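PDB 6OYC: glycosylation Associate Protein 1 from Streptococcus agalactiae serotype V, which probably acts in the accessory Sec system as a GT-B-like component of a complex that assists glycosylation and secretion of a surface protein. Local coordinates for residues L272-L283 with L289-V300. Numbering follows the deposited sequence.
Sequences LSRADAIICDRL and LKEKIDKPVVHV
K295 sets CG beside its backbone N (chi1 -71°) and bends at chi2, and this course brings its ammonium to the turn that leads into strand 277-280. There NZ donates to A275 O at 2.7 Å and to S273 O at 3.1 Å, the latter from well above the carbonyl plane. Two main-chain oxygens are thus held by one lysine, whose CB meanwhile lies 3.9 Å from I278 CD1. CG of H299 points away from the backbone N (chi1 167°), and the ring packs against L283: CD2 of the leucine sits over one ring face, a CH-pi contact 3.7 Å from the centroid, while D281 O approaches the ring edge at CE1. Between these ends four backbone hydrogen bonds run between the parallel strands and the residues flanking them: I278 N to P296 O, V298 N to I278 O, C280 N to V298 O and V300 N to C280 O. On the face of I278 and C280, L289 reaches from helix 283-292 to put CD1 3.8 Å from I278 CG2 and CD2 against L272 CD1. On the other face I279 CG2 meets V300 CG2 at 3.5 Å, where helix 505-512 covers them through I510. Strand 277-280, helix 283-292 and edge strand 297-299 form a beta-alpha-beta unit of a Rossmann-like parallel sheet, consistent with a GT-B fold.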
ATOM      1  N   LEU A 272     -17.324  10.359  15.782  1.00 33.83           N
ATOM      2  CA  LEU A 272     -18.163   9.162  15.801  1.00 34.40           C
ATOM      3  C   LEU A 272     -19.638   9.519  15.871  1.00 38.83           C
ATOM      4  O   LEU A 272     -20.474   8.842  15.257  1.00 40.02           O
ATOM      5  CB  LEU A 272     -17.798   8.264  16.982  1.00 35.76           C
ATOM      6  CG  LEU A 272     -16.357   7.763  17.029  1.00 39.32           C
ATOM      7  CD1 LEU A 272     -16.224   6.706  18.091  1.00 39.81           C
ATOM      8  CD2 LEU A 272     -15.933   7.221  15.670  1.00 39.85           C
ATOM      9  N   SER A 273     -19.977  10.576  16.615  1.00 34.16           N
ATOM     10  CA  SER A 273     -21.374  10.966  16.730  1.00 37.32           C
ATOM     11  C   SER A 273     -21.909  11.542  15.431  1.00 36.91           C
ATOM     12  O   SER A 273     -23.128  11.598  15.255  1.00 35.78           O
ATOM     13  CB  SER A 273     -21.571  11.976  17.867  1.00 36.02           C
ATOM     14  OG  SER A 273     -21.019  13.229  17.524  1.00 38.67           O
ATOM     15  N   ARG A 274     -21.036  11.949  14.512  1.00 35.97           N
ATOM     16  CA  ARG A 274     -21.496  12.452  13.224  1.00 39.61           C
ATOM     17  C   ARG A 274     -21.612  11.362  12.162  1.00 40.45           C
ATOM     18  O   ARG A 274     -22.114  11.633  11.069  1.00 41.62           O
ATOM     19  CB  ARG A 274     -20.567  13.573  12.737  1.00 38.56           C
ATOM     20  CG  ARG A 274     -20.901  14.904  13.397  1.00 40.07           C
ATOM     21  CD  ARG A 274     -19.791  15.926  13.286  1.00 44.89           C
ATOM     22  NE  ARG A 274     -20.191  17.184  13.914  1.00 41.89           N
ATOM     23  CZ  ARG A 274     -20.081  17.442  15.218  1.00 40.17           C
ATOM     24  NH1 ARG A 274     -19.557  16.544  16.042  1.00 37.14           N
ATOM     25  NH2 ARG A 274     -20.471  18.609  15.703  1.00 39.50           N
ATOM     26  N   ALA A 275     -21.188  10.140  12.453  1.00 37.81           N
ATOM     27  CA  ALA A 275     -21.278   9.081  11.461  1.00 42.99           C
ATOM     28  C   ALA A 275     -22.703   8.540  11.378  1.00 39.45           C
ATOM     29  O   ALA A 275     -23.346   8.293  12.398  1.00 38.93           O
ATOM     30  CB  ALA A 275     -20.312   7.950  11.801  1.00 34.58           C
ATOM     31  N   ASP A 276     -23.191   8.342  10.156  1.00 36.25           N
ATOM     32  CA  ASP A 276     -24.398   7.541   9.996  1.00 39.05           C
ATOM     33  C   ASP A 276     -24.108   6.048  10.112  1.00 41.59           C
ATOM     34  O   ASP A 276     -25.009   5.289  10.493  1.00 45.68           O
ATOM     35  CB  ASP A 276     -25.082   7.857   8.658  1.00 40.01           C
ATOM     36  CG  ASP A 276     -25.523   9.317   8.561  1.00 42.48           C
ATOM     37  OD1 ASP A 276     -26.538   9.668   9.202  1.00 44.58           O
ATOM     38  OD2 ASP A 276     -24.846  10.117   7.870  1.00 40.24           O
ATOM     39  N   ALA A 277     -22.880   5.618   9.807  1.00 37.32           N
ATOM     40  CA  ALA A 277     -22.445   4.238  10.020  1.00 37.67           C
ATOM     41  C   ALA A 277     -20.925   4.204  10.115  1.00 37.71           C
ATOM     42  O   ALA A 277     -20.230   5.110   9.641  1.00 34.54           O
ATOM     43  CB  ALA A 277     -22.929   3.299   8.907  1.00 36.91           C
ATOM     44  N   ILE A 278     -20.416   3.146  10.750  1.00 36.94           N
ATOM     45  CA  ILE A 278     -18.985   2.929  10.894  1.00 33.73           C
ATOM     46  C   ILE A 278     -18.644   1.574  10.295  1.00 38.30           C
ATOM     47  O   ILE A 278     -19.354   0.591  10.533  1.00 41.48           O
ATOM     48  CB  ILE A 278     -18.534   3.014  12.362  1.00 35.75           C
ATOM     49  CG1 ILE A 278     -18.821   4.413  12.921  1.00 36.81           C
ATOM     50  CG2 ILE A 278     -17.056   2.704  12.477  1.00 30.48           C
ATOM     51  CD1 ILE A 278     -18.950   4.456  14.411  1.00 36.48           C
ATOM     52  N   ILE A 279     -17.582   1.538   9.495  1.00 35.64           N
ATOM     53  CA  ILE A 279     -17.003   0.312   8.954  1.00 38.09           C
ATOM     54  C   ILE A 279     -15.674   0.059   9.648  1.00 39.28           C
ATOM     55  O   ILE A 279     -14.887   0.997   9.846  1.00 38.85           O
ATOM     56  CB  ILE A 279     -16.749   0.411   7.436  1.00 36.50           C
ATOM     57  CG1 ILE A 279     -18.033   0.593   6.643  1.00 36.83           C
ATOM     58  CG2 ILE A 279     -15.985  -0.829   6.946  1.00 39.67           C
ATOM     59  CD1 ILE A 279     -17.754   1.069   5.228  1.00 36.65           C
ATOM     60  N   CYS A 280     -15.390  -1.201   9.973  1.00 33.60           N
ATOM     61  CA  CYS A 280     -13.993  -1.520  10.239  1.00 40.82           C
ATOM     62  C   CYS A 280     -13.657  -2.925   9.770  1.00 38.48           C
ATOM     63  O   CYS A 280     -14.533  -3.758   9.507  1.00 40.11           O
ATOM     64  CB  CYS A 280     -13.616  -1.356  11.713  1.00 42.66           C
ATOM     65  SG  CYS A 280     -14.722  -2.171  12.775  1.00 60.13           S
ATOM     66  N   ASP A 281     -12.355  -3.159   9.653  1.00 37.38           N
ATOM     67  CA  ASP A 281     -11.825  -4.434   9.204  1.00 38.75           C
ATOM     68  C   ASP A 281     -11.715  -5.466  10.324  1.00 41.44           C
ATOM     69  O   ASP A 281     -11.463  -6.640  10.038  1.00 43.87           O
ATOM     70  CB  ASP A 281     -10.446  -4.224   8.556  1.00 34.29           C
ATOM     71  CG  ASP A 281      -9.418  -3.657   9.523  1.00 37.38           C
ATOM     72  OD1 ASP A 281      -9.737  -2.711  10.271  1.00 39.67           O
ATOM     73  OD2 ASP A 281      -8.279  -4.164   9.555  1.00 40.84           O
ATOM     74  N   ARG A 282     -11.897  -5.089  11.581  1.00 40.01           N
ATOM     75  CA  ARG A 282     -11.632  -6.045  12.649  1.00 46.58           C
ATOM     76  C   ARG A 282     -12.832  -6.201  13.573  1.00 44.66           C
ATOM     77  O   ARG A 282     -13.528  -5.227  13.889  1.00 39.57           O
ATOM     78  CB  ARG A 282     -10.390  -5.639  13.436  1.00 43.13           C
ATOM     79  CG  ARG A 282      -9.089  -5.961  12.690  1.00 39.95           C
ATOM     80  CD  ARG A 282      -7.917  -5.780  13.612  1.00 42.89           C
ATOM     81  NE  ARG A 282      -8.044  -6.673  14.754  1.00 47.69           N
ATOM     82  CZ  ARG A 282      -7.413  -7.836  14.844  1.00 45.89           C
ATOM     83  NH1 ARG A 282      -6.603  -8.206  13.865  1.00 41.95           N
ATOM     84  NH2 ARG A 282      -7.589  -8.617  15.905  1.00 44.20           N
ATOM     85  N   LEU A 283     -13.061  -7.446  14.001  1.00 42.23           N
ATOM     86  CA  LEU A 283     -14.194  -7.745  14.872  1.00 42.80           C
ATOM     87  C   LEU A 283     -13.961  -7.243  16.292  1.00 43.71           C
ATOM     88  O   LEU A 283     -14.892  -6.727  16.922  1.00 45.85           O
ATOM     89  CB  LEU A 283     -14.480  -9.244  14.871  1.00 42.10           C
ATOM     90  CG  LEU A 283     -15.212  -9.774  13.638  1.00 44.69           C
ATOM     91  CD1 LEU A 283     -15.429 -11.269  13.752  1.00 46.95           C
ATOM     92  CD2 LEU A 283     -16.532  -9.075  13.473  1.00 46.13           C
ATOM     93  N   LEU A 289     -16.084  -0.489  19.534  1.00 47.79           N
ATOM     94  CA  LEU A 289     -16.896   0.611  19.023  1.00 48.40           C
ATOM     95  C   LEU A 289     -18.354   0.451  19.436  1.00 49.05           C
ATOM     96  O   LEU A 289     -18.944   1.358  20.032  1.00 51.46           O
ATOM     97  CB  LEU A 289     -16.773   0.688  17.506  1.00 47.03           C
ATOM     98  CG  LEU A 289     -15.537   1.444  17.036  1.00 47.88           C
ATOM     99  CD1 LEU A 289     -15.316   1.197  15.561  1.00 43.60           C
ATOM    100  CD2 LEU A 289     -15.715   2.926  17.322  1.00 48.54           C
ATOM    101  N   LYS A 290     -18.948  -0.706  19.130  1.00 50.61           N
ATOM    102  CA  LYS A 290     -20.329  -0.975  19.522  1.00 51.20           C
ATOM    103  C   LYS A 290     -20.531  -0.818  21.023  1.00 56.81           C
ATOM    104  O   LYS A 290     -21.606  -0.403  21.468  1.00 58.15           O
ATOM    105  CB  LYS A 290     -20.724  -2.390  19.091  1.00 48.57           C
ATOM    106  CG  LYS A 290     -21.091  -2.545  17.628  1.00 49.69           C
ATOM    107  CD  LYS A 290     -22.499  -2.004  17.319  1.00 58.91           C
ATOM    108  CE  LYS A 290     -23.120  -2.722  16.103  1.00 61.38           C
ATOM    109  NZ  LYS A 290     -24.326  -2.016  15.539  1.00 56.21           N
ATOM    110  N   GLU A 291     -19.509  -1.147  21.818  1.00 54.90           N
ATOM    111  CA  GLU A 291     -19.587  -0.945  23.259  1.00 54.45           C
ATOM    112  C   GLU A 291     -19.725   0.531  23.599  1.00 59.22           C
ATOM    113  O   GLU A 291     -20.532   0.903  24.460  1.00 63.67           O
ATOM    114  CB  GLU A 291     -18.343  -1.533  23.923  1.00 61.90           C
ATOM    115  CG  GLU A 291     -18.276  -1.435  25.444  1.00 67.09           C
ATOM    116  CD  GLU A 291     -17.318  -2.475  26.044  1.00 79.55           C
ATOM    117  OE1 GLU A 291     -17.635  -3.042  27.116  1.00 80.66           O
ATOM    118  OE2 GLU A 291     -16.251  -2.730  25.434  1.00 77.14           O
ATOM    119  N   LYS A 292     -18.959   1.392  22.927  1.00 54.20           N
ATOM    120  CA  LYS A 292     -18.858   2.764  23.397  1.00 50.97           C
ATOM    121  C   LYS A 292     -19.870   3.701  22.757  1.00 52.66           C
ATOM    122  O   LYS A 292     -20.246   4.693  23.384  1.00 53.46           O
ATOM    123  CB  LYS A 292     -17.445   3.314  23.178  1.00 52.57           C
ATOM    124  CG  LYS A 292     -17.181   4.602  23.989  1.00 55.05           C
ATOM    125  CD  LYS A 292     -15.707   4.968  24.012  1.00 52.10           C
ATOM    126  CE  LYS A 292     -15.446   6.213  24.854  1.00 46.60           C
ATOM    127  NZ  LYS A 292     -13.982   6.578  24.914  1.00 49.63           N
ATOM    128  N   ILE A 293     -20.332   3.445  21.536  1.00 49.36           N
ATOM    129  CA  ILE A 293     -21.302   4.355  20.946  1.00 50.54           C
ATOM    130  C   ILE A 293     -22.386   3.566  20.240  1.00 47.71           C
ATOM    131  O   ILE A 293     -22.170   2.462  19.738  1.00 49.46           O
ATOM    132  CB  ILE A 293     -20.675   5.391  19.982  1.00 54.51           C
ATOM    133  CG1 ILE A 293     -21.719   6.478  19.644  1.00 54.21           C
ATOM    134  CG2 ILE A 293     -20.145   4.713  18.733  1.00 49.74           C
ATOM    135  CD1 ILE A 293     -21.214   7.691  18.841  1.00 47.68           C
ATOM    136  N   ASP A 294     -23.574   4.156  20.237  1.00 53.49           N
ATOM    137  CA  ASP A 294     -24.748   3.607  19.586  1.00 52.72           C
ATOM    138  C   ASP A 294     -24.753   4.102  18.147  1.00 54.54           C
ATOM    139  O   ASP A 294     -25.382   5.106  17.794  1.00 53.08           O
ATOM    140  CB  ASP A 294     -25.999   4.022  20.341  1.00 60.44           C
ATOM    141  CG  ASP A 294     -27.211   3.273  19.886  1.00 76.59           C
ATOM    142  OD1 ASP A 294     -27.117   2.029  19.776  1.00 82.05           O
ATOM    143  OD2 ASP A 294     -28.252   3.927  19.637  1.00 82.96           O
ATOM    144  N   LYS A 295     -24.006   3.386  17.314  1.00 49.76           N
ATOM    145  CA  LYS A 295     -23.949   3.608  15.882  1.00 44.27           C
ATOM    146  C   LYS A 295     -23.902   2.252  15.205  1.00 45.58           C
ATOM    147  O   LYS A 295     -23.337   1.299  15.758  1.00 46.95           O
ATOM    148  CB  LYS A 295     -22.713   4.419  15.458  1.00 46.21           C
ATOM    149  CG  LYS A 295     -22.727   5.885  15.847  1.00 45.03           C
ATOM    150  CD  LYS A 295     -23.767   6.661  15.060  1.00 41.89           C
ATOM    151  CE  LYS A 295     -23.737   8.120  15.482  1.00 39.18           C
ATOM    152  NZ  LYS A 295     -24.614   8.989  14.649  1.00 40.15           N
ATOM    153  N   PRO A 296     -24.477   2.133  14.015  1.00 43.30           N
ATOM    154  CA  PRO A 296     -24.246   0.918  13.220  1.00 40.83           C
ATOM    155  C   PRO A 296     -22.752   0.760  12.956  1.00 42.67           C
ATOM    156  O   PRO A 296     -22.091   1.669  12.446  1.00 40.28           O
ATOM    157  CB  PRO A 296     -25.044   1.172  11.933  1.00 39.07           C
ATOM    158  CG  PRO A 296     -25.934   2.377  12.234  1.00 39.07           C
ATOM    159  CD  PRO A 296     -25.247   3.161  13.290  1.00 37.00           C
ATOM    160  N   VAL A 297     -22.208  -0.380  13.361  1.00 41.42           N
ATOM    161  CA  VAL A 297     -20.814  -0.742  13.122  1.00 43.91           C
ATOM    162  C   VAL A 297     -20.854  -1.990  12.251  1.00 45.06           C
ATOM    163  O   VAL A 297     -21.334  -3.038  12.696  1.00 48.38           O
ATOM    164  CB  VAL A 297     -20.051  -1.003  14.433  1.00 44.76           C
ATOM    165  CG1 VAL A 297     -18.639  -1.469  14.166  1.00 38.97           C
ATOM    166  CG2 VAL A 297     -20.042   0.244  15.334  1.00 43.99           C
ATOM    167  N   VAL A 298     -20.387  -1.886  11.010  1.00 40.29           N
ATOM    168  CA  VAL A 298     -20.430  -3.000  10.072  1.00 42.37           C
ATOM    169  C   VAL A 298     -19.014  -3.515   9.836  1.00 46.87           C
ATOM    170  O   VAL A 298     -18.104  -2.743   9.496  1.00 41.10           O
ATOM    171  CB  VAL A 298     -21.096  -2.614   8.744  1.00 44.65           C
ATOM    172  CG1 VAL A 298     -21.042  -3.823   7.781  1.00 45.46           C
ATOM    173  CG2 VAL A 298     -22.531  -2.162   8.975  1.00 40.03           C
ATOM    174  N   HIS A 299     -18.834  -4.826   9.999  1.00 45.72           N
ATOM    175  CA  HIS A 299     -17.537  -5.456   9.809  1.00 43.14           C
ATOM    176  C   HIS A 299     -17.335  -5.743   8.328  1.00 41.67           C
ATOM    177  O   HIS A 299     -18.192  -6.356   7.680  1.00 41.60           O
ATOM    178  CB  HIS A 299     -17.448  -6.736  10.646  1.00 42.12           C
ATOM    179  CG  HIS A 299     -16.294  -7.627  10.295  1.00 47.42           C
ATOM    180  ND1 HIS A 299     -14.976  -7.251  10.469  1.00 47.30           N
ATOM    181  CD2 HIS A 299     -16.263  -8.892   9.811  1.00 44.98           C
ATOM    182  CE1 HIS A 299     -14.186  -8.241  10.091  1.00 42.57           C
ATOM    183  NE2 HIS A 299     -14.942  -9.248   9.690  1.00 42.61           N
ATOM    184  N   VAL A 300     -16.219  -5.266   7.782  1.00 38.33           N
ATOM    185  CA  VAL A 300     -15.886  -5.462   6.375  1.00 40.05           C
ATOM    186  C   VAL A 300     -14.484  -6.054   6.325  1.00 39.26           C
ATOM    187  O   VAL A 300     -13.500  -5.341   6.546  1.00 38.84           O
ATOM    188  CB  VAL A 300     -15.973  -4.157   5.565  1.00 42.46           C
ATOM    189  CG1 VAL A 300     -15.381  -4.332   4.165  1.00 35.92           C
ATOM    190  CG2 VAL A 300     -17.433  -3.656   5.470  1.00 41.47           C
TER